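Local coordinates for protein Ta0487 (Thermoplasma acidophilum, PDB 3KBQ) that is of unknown function but belongs to the CinA family and here is represented by its probable molybdopterin-binding domain, at residues 39-43 and 58-62; 90-95 and 119-124. All coordinates share one frame; numbering follows the deposited sequence.

How the contacts relate
Contact 1 (39-43 with 58-62) is mostly buried and ties strand 38-45, the edge strand of the main sheet within the chain, to the last turn of helix 49-62, at the interface with the second subunit, into which the sheet runs on. Contact 2 (90-95 with 119-124) is only partly buried and belongs to a separate two-stranded antiparallel ribbon that no other chain of the assembly touches. The two share no helix or strand; the centres of contact 1 and contact 2 lie about 24 Å apart, and the nearest atoms of contact 1 and contact 2 are about 9 Å apart. In contact 1, side chains do the work: valines lie against guanidinium groups whose charges are met across the interface. In contact 2, backbone hydrogen bonds carry the pairing, and a glutamine amide continues it.

Contact 1: residues 39-43 and 58-62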
# COMPACT_ATOMS: atom_id res chain seq x y z
N VAL B 39 4.10 2.35 12.38
CA VAL B 39 3.33 1.87 11.24
C VAL B 39 4.30 1.09 10.33
O VAL B 39 5.22 1.62 9.71
CB VAL B 39 2.64 3.01 10.48
CG1 VAL B 39 1.80 2.45 9.29
CG2 VAL B 39 1.78 3.83 11.45
N ARG B 40 4.07 -0.20 10.25
CA ARG B 40 5.09 -1.07 9.67
C ARG B 40 4.95 -1.25 8.15
O ARG B 40 5.97 -1.15 7.43
CB ARG B 40 5.11 -2.40 10.39
CG ARG B 40 6.26 -3.22 9.86
CD ARG B 40 6.58 -4.39 10.69
NE ARG B 40 7.36 -5.37 9.92
CZ ARG B 40 7.66 -6.58 10.39
NH1 ARG B 40 7.20 -6.95 11.62
NH2 ARG B 40 8.38 -7.41 9.66
N ARG B 41 3.74 -1.58 7.68
CA ARG B 41 3.50 -1.82 6.25
C ARG B 41 2.16 -1.24 5.89
O ARG B 41 1.24 -1.23 6.75
CB ARG B 41 3.47 -3.32 5.91
CG ARG B 41 4.83 -4.00 6.05
CD ARG B 41 4.72 -5.43 5.60
NE ARG B 41 5.97 -6.11 5.85
CZ ARG B 41 6.14 -7.42 5.68
NH1 ARG B 41 5.14 -8.16 5.21
NH2 ARG B 41 7.33 -7.97 5.96
N GLY B 42 2.04 -0.80 4.63
CA GLY B 42 0.76 -0.31 4.05
C GLY B 42 0.45 -1.22 2.87
O GLY B 42 1.38 -1.69 2.15
N PHE B 43 -0.81 -1.57 2.69
CA PHE B 43 -1.23 -2.45 1.60
C PHE B 43 -2.35 -1.74 0.86
O PHE B 43 -3.23 -1.13 1.48
CB PHE B 43 -1.80 -3.76 2.15
CG PHE B 43 -0.87 -4.49 3.04
CD1 PHE B 43 -0.07 -5.48 2.53
CD2 PHE B 43 -0.81 -4.19 4.43
CE1 PHE B 43 0.82 -6.19 3.38
CE2 PHE B 43 0.03 -4.86 5.27
CZ PHE B 43 0.87 -5.89 4.75
N VAL B 58 -1.29 -11.06 5.85
CA VAL B 58 0.03 -10.45 5.99
C VAL B 58 0.09 -9.34 7.06
O VAL B 58 1.01 -9.36 7.90
CB VAL B 58 0.59 -9.98 4.65
CG1 VAL B 58 2.00 -9.53 4.83
CG2 VAL B 58 0.61 -11.22 3.71
N ALA B 59 -0.88 -8.42 7.05
CA ALA B 59 -0.88 -7.37 8.04
C ALA B 59 -0.84 -7.97 9.45
O ALA B 59 -0.08 -7.49 10.33
CB ALA B 59 -2.12 -6.39 7.83
N LEU B 60 -1.60 -9.04 9.64
CA LEU B 60 -1.73 -9.64 10.98
C LEU B 60 -0.44 -10.38 11.36
O LEU B 60 -0.07 -10.43 12.56
CB LEU B 60 -2.93 -10.58 11.03
CG LEU B 60 -4.32 -9.96 11.18
CD1 LEU B 60 -5.45 -11.03 10.87
CD2 LEU B 60 -4.54 -9.38 12.62
N GLU B 61 0.26 -10.89 10.36
CA GLU B 61 1.54 -11.56 10.60
C GLU B 61 2.58 -10.55 11.16
O GLU B 61 3.41 -10.90 11.94
CB GLU B 61 2.02 -12.13 9.28
CG GLU B 61 3.38 -12.70 9.27
CD GLU B 61 3.74 -13.27 7.87
OE1 GLU B 61 2.84 -13.42 6.98
OE2 GLU B 61 4.94 -13.56 7.66
N VAL B 62 2.53 -9.30 10.75
CA VAL B 62 3.61 -8.35 11.13
C VAL B 62 3.19 -7.27 12.15
O VAL B 62 4.02 -6.45 12.60
CB VAL B 62 4.19 -7.67 9.85
CG1 VAL B 62 4.70 -8.74 8.89
CG2 VAL B 62 3.11 -6.72 9.12
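Val62 overlaps two guanidinium groups at once. Its CG1 sits over the centre of the Arg41 guanidinium, 3.7 Å above the plane, while its CB lies over a face of the Arg40 guanidinium, displaced toward the rim. Arg40 leaves the strand with CG anti to the backbone N (chi1 -175°) and runs extended from CG to NE, crossing Val62 at about a right angle; this reach also brings Arg40 NH1 to 3.4 Å from Val62 O, a weak, bent hydrogen bond to the last residue of the helix. Arg41 is equally extended, and its NH1 meets Val58 CG1 near the guanidinium plane, at the edge, at 3.4 Å. Strand 38-45, helix 49-62 and strand 65-69 form a beta-alpha-beta crossover that passes over strand 5-11, and the strand and helix segments here run almost exactly antiparallel (175°), their axes 9.1 Å apart. Farther along the strand the contact turns apolar: the Phe43 ring leans obliquely on the helix, CZ 3.8 Å from Val58 CG1 and CE2 3.7 Å from Ala59 CB. Ala59 also touches Ser7 of strand 5-11 and Val66 of strand 65-69. Both arginines form salt bridges to Glu51 of the second subunit, which probably eases the closeness of their charges, and Trp54 of that subunit makes a cation-pi contact with Arg41 while packing on Phe43 and Val58. A leucine in place of Arg40 would probably leave Val62 O without its weak donor and OE2 of Glu51 of the second subunit without its Arg40 salt bridge.

Contact 2: residues 90-95 and 119-124; sequences QDLRID and AKIPPS
The Gln90 amide has the Pro123 ring on one side of its plane, with Pro123 CG 3.2 Å from Gln90 OE1, and the Ser124 hydroxyl tilted off toward the other side. Ser124 N approaches Gln90 OE1 in the carbonyl plane, on a lone pair, at 3.1 Å. Gln90 NE2 in turn donates to Ser124 OG at 2.9 Å, the oxygen lying 34° out of the amide plane, so both ends of the amide grip one residue and its rotation is fixed. Beyond the amide the chains pair as a two-stranded antiparallel ribbon flanking helices 80-87 and 96-106. Arg93 and Ile121 are its hydrogen-bonded pair, with Arg93 N to Ile121 O at 3.0 Å and Ile121 N to Arg93 O at 2.9 Å; Ile94 and Lys120 form the non-hydrogen-bonded pair. The ladder ends with a nearly straight bond from Asp95 N to Ala119 O. The Lys120 chain, bent at chi2 and again further out, folds across to the partner strand, bringing its CD to 3.6 Å from Ile94 N. Leu92 CD2 rests 3.8 Å from Pro122 CD, and both residues also touch Val81. On the side of Ile121, CD1 meets Asp95 CB, whose carboxylate N-caps helix 96-106 through Ala98 N.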
# COMPACT_ATOMS: atom_id res chain seq x y z
N GLN B 90 -14.14 -17.57 9.11
CA GLN B 90 -15.49 -17.51 9.68
C GLN B 90 -16.58 -17.26 8.65
O GLN B 90 -16.32 -16.76 7.55
CB GLN B 90 -15.56 -16.45 10.74
CG GLN B 90 -14.50 -16.59 11.78
CD GLN B 90 -14.76 -15.72 12.98
OE1 GLN B 90 -15.57 -14.78 12.94
NE2 GLN B 90 -14.08 -16.02 14.06
N ASP B 91 -17.80 -17.62 9.03
CA ASP B 91 -18.95 -17.32 8.20
C ASP B 91 -19.56 -15.97 8.63
O ASP B 91 -19.54 -15.58 9.80
CB ASP B 91 -20.01 -18.43 8.31
CG ASP B 91 -19.47 -19.79 7.91
OD1 ASP B 91 -18.60 -19.85 7.00
OD2 ASP B 91 -19.91 -20.80 8.49
N LEU B 92 -20.13 -15.27 7.67
CA LEU B 92 -20.96 -14.11 7.97
C LEU B 92 -22.36 -14.53 8.46
O LEU B 92 -22.96 -15.45 7.91
CB LEU B 92 -21.13 -13.28 6.70
CG LEU B 92 -19.83 -12.70 6.11
CD1 LEU B 92 -20.14 -12.03 4.76
CD2 LEU B 92 -19.16 -11.76 7.09
N ARG B 93 -22.85 -13.83 9.49
CA ARG B 93 -24.22 -13.93 9.92
C ARG B 93 -24.73 -12.51 10.16
O ARG B 93 -23.97 -11.62 10.55
CB ARG B 93 -24.34 -14.76 11.21
CG ARG B 93 -24.01 -13.99 12.48
CD ARG B 93 -23.97 -14.86 13.73
NE ARG B 93 -25.18 -15.67 13.89
CZ ARG B 93 -26.24 -15.33 14.63
NH1 ARG B 93 -26.26 -14.18 15.31
NH2 ARG B 93 -27.30 -16.14 14.69
N ILE B 94 -26.03 -12.33 9.91
CA ILE B 94 -26.72 -11.09 10.23
C ILE B 94 -26.51 -10.79 11.71
O ILE B 94 -26.71 -11.66 12.56
CB ILE B 94 -28.25 -11.16 9.89
CG1 ILE B 94 -28.47 -11.24 8.37
CG2 ILE B 94 -29.01 -9.95 10.47
CD1 ILE B 94 -29.94 -11.62 7.95
N ASP B 95 -26.03 -9.58 11.99
CA ASP B 95 -26.05 -8.98 13.32
C ASP B 95 -27.32 -8.14 13.42
O ASP B 95 -27.49 -7.16 12.67
CB ASP B 95 -24.79 -8.12 13.52
CG ASP B 95 -24.81 -7.32 14.83
OD1 ASP B 95 -23.93 -7.57 15.66
OD2 ASP B 95 -25.67 -6.43 15.03
N ALA B 119 -25.22 -5.58 7.16
CA ALA B 119 -25.37 -6.11 8.53
C ALA B 119 -24.75 -7.49 8.75
O ALA B 119 -24.82 -8.02 9.85
CB ALA B 119 -26.86 -6.12 8.97
N LYS B 120 -24.18 -8.09 7.69
CA LYS B 120 -23.60 -9.45 7.75
C LYS B 120 -22.16 -9.32 8.29
O LYS B 120 -21.35 -8.56 7.75
CB LYS B 120 -23.67 -10.13 6.37
CG LYS B 120 -25.01 -10.75 5.95
CD LYS B 120 -25.15 -12.23 6.46
CE LYS B 120 -25.91 -13.22 5.49
NZ LYS B 120 -27.31 -13.75 5.89
N ILE B 121 -21.86 -10.01 9.38
CA ILE B 121 -20.63 -9.75 10.15
C ILE B 121 -20.13 -11.13 10.61
O ILE B 121 -20.96 -11.99 10.85
CB ILE B 121 -21.00 -8.86 11.36
CG1 ILE B 121 -20.78 -7.38 11.05
CG2 ILE B 121 -20.25 -9.18 12.61
CD1 ILE B 121 -21.63 -6.50 12.01
N PRO B 122 -18.79 -11.35 10.70
CA PRO B 122 -18.37 -12.59 11.37
C PRO B 122 -18.42 -12.45 12.92
O PRO B 122 -18.38 -11.34 13.44
CB PRO B 122 -16.93 -12.77 10.86
CG PRO B 122 -16.41 -11.41 10.72
CD PRO B 122 -17.62 -10.52 10.32
N PRO B 123 -18.50 -13.57 13.66
CA PRO B 123 -18.60 -13.46 15.13
C PRO B 123 -17.41 -12.82 15.83
O PRO B 123 -17.56 -12.32 16.94
CB PRO B 123 -18.76 -14.92 15.58
CG PRO B 123 -18.24 -15.73 14.50
CD PRO B 123 -18.59 -14.97 13.22
N SER B 124 -16.24 -12.82 15.20
CA SER B 124 -15.07 -12.15 15.79
C SER B 124 -15.14 -10.62 15.82
O SER B 124 -14.23 -9.98 16.37
CB SER B 124 -13.81 -12.55 15.02
OG SER B 124 -13.21 -13.70 15.60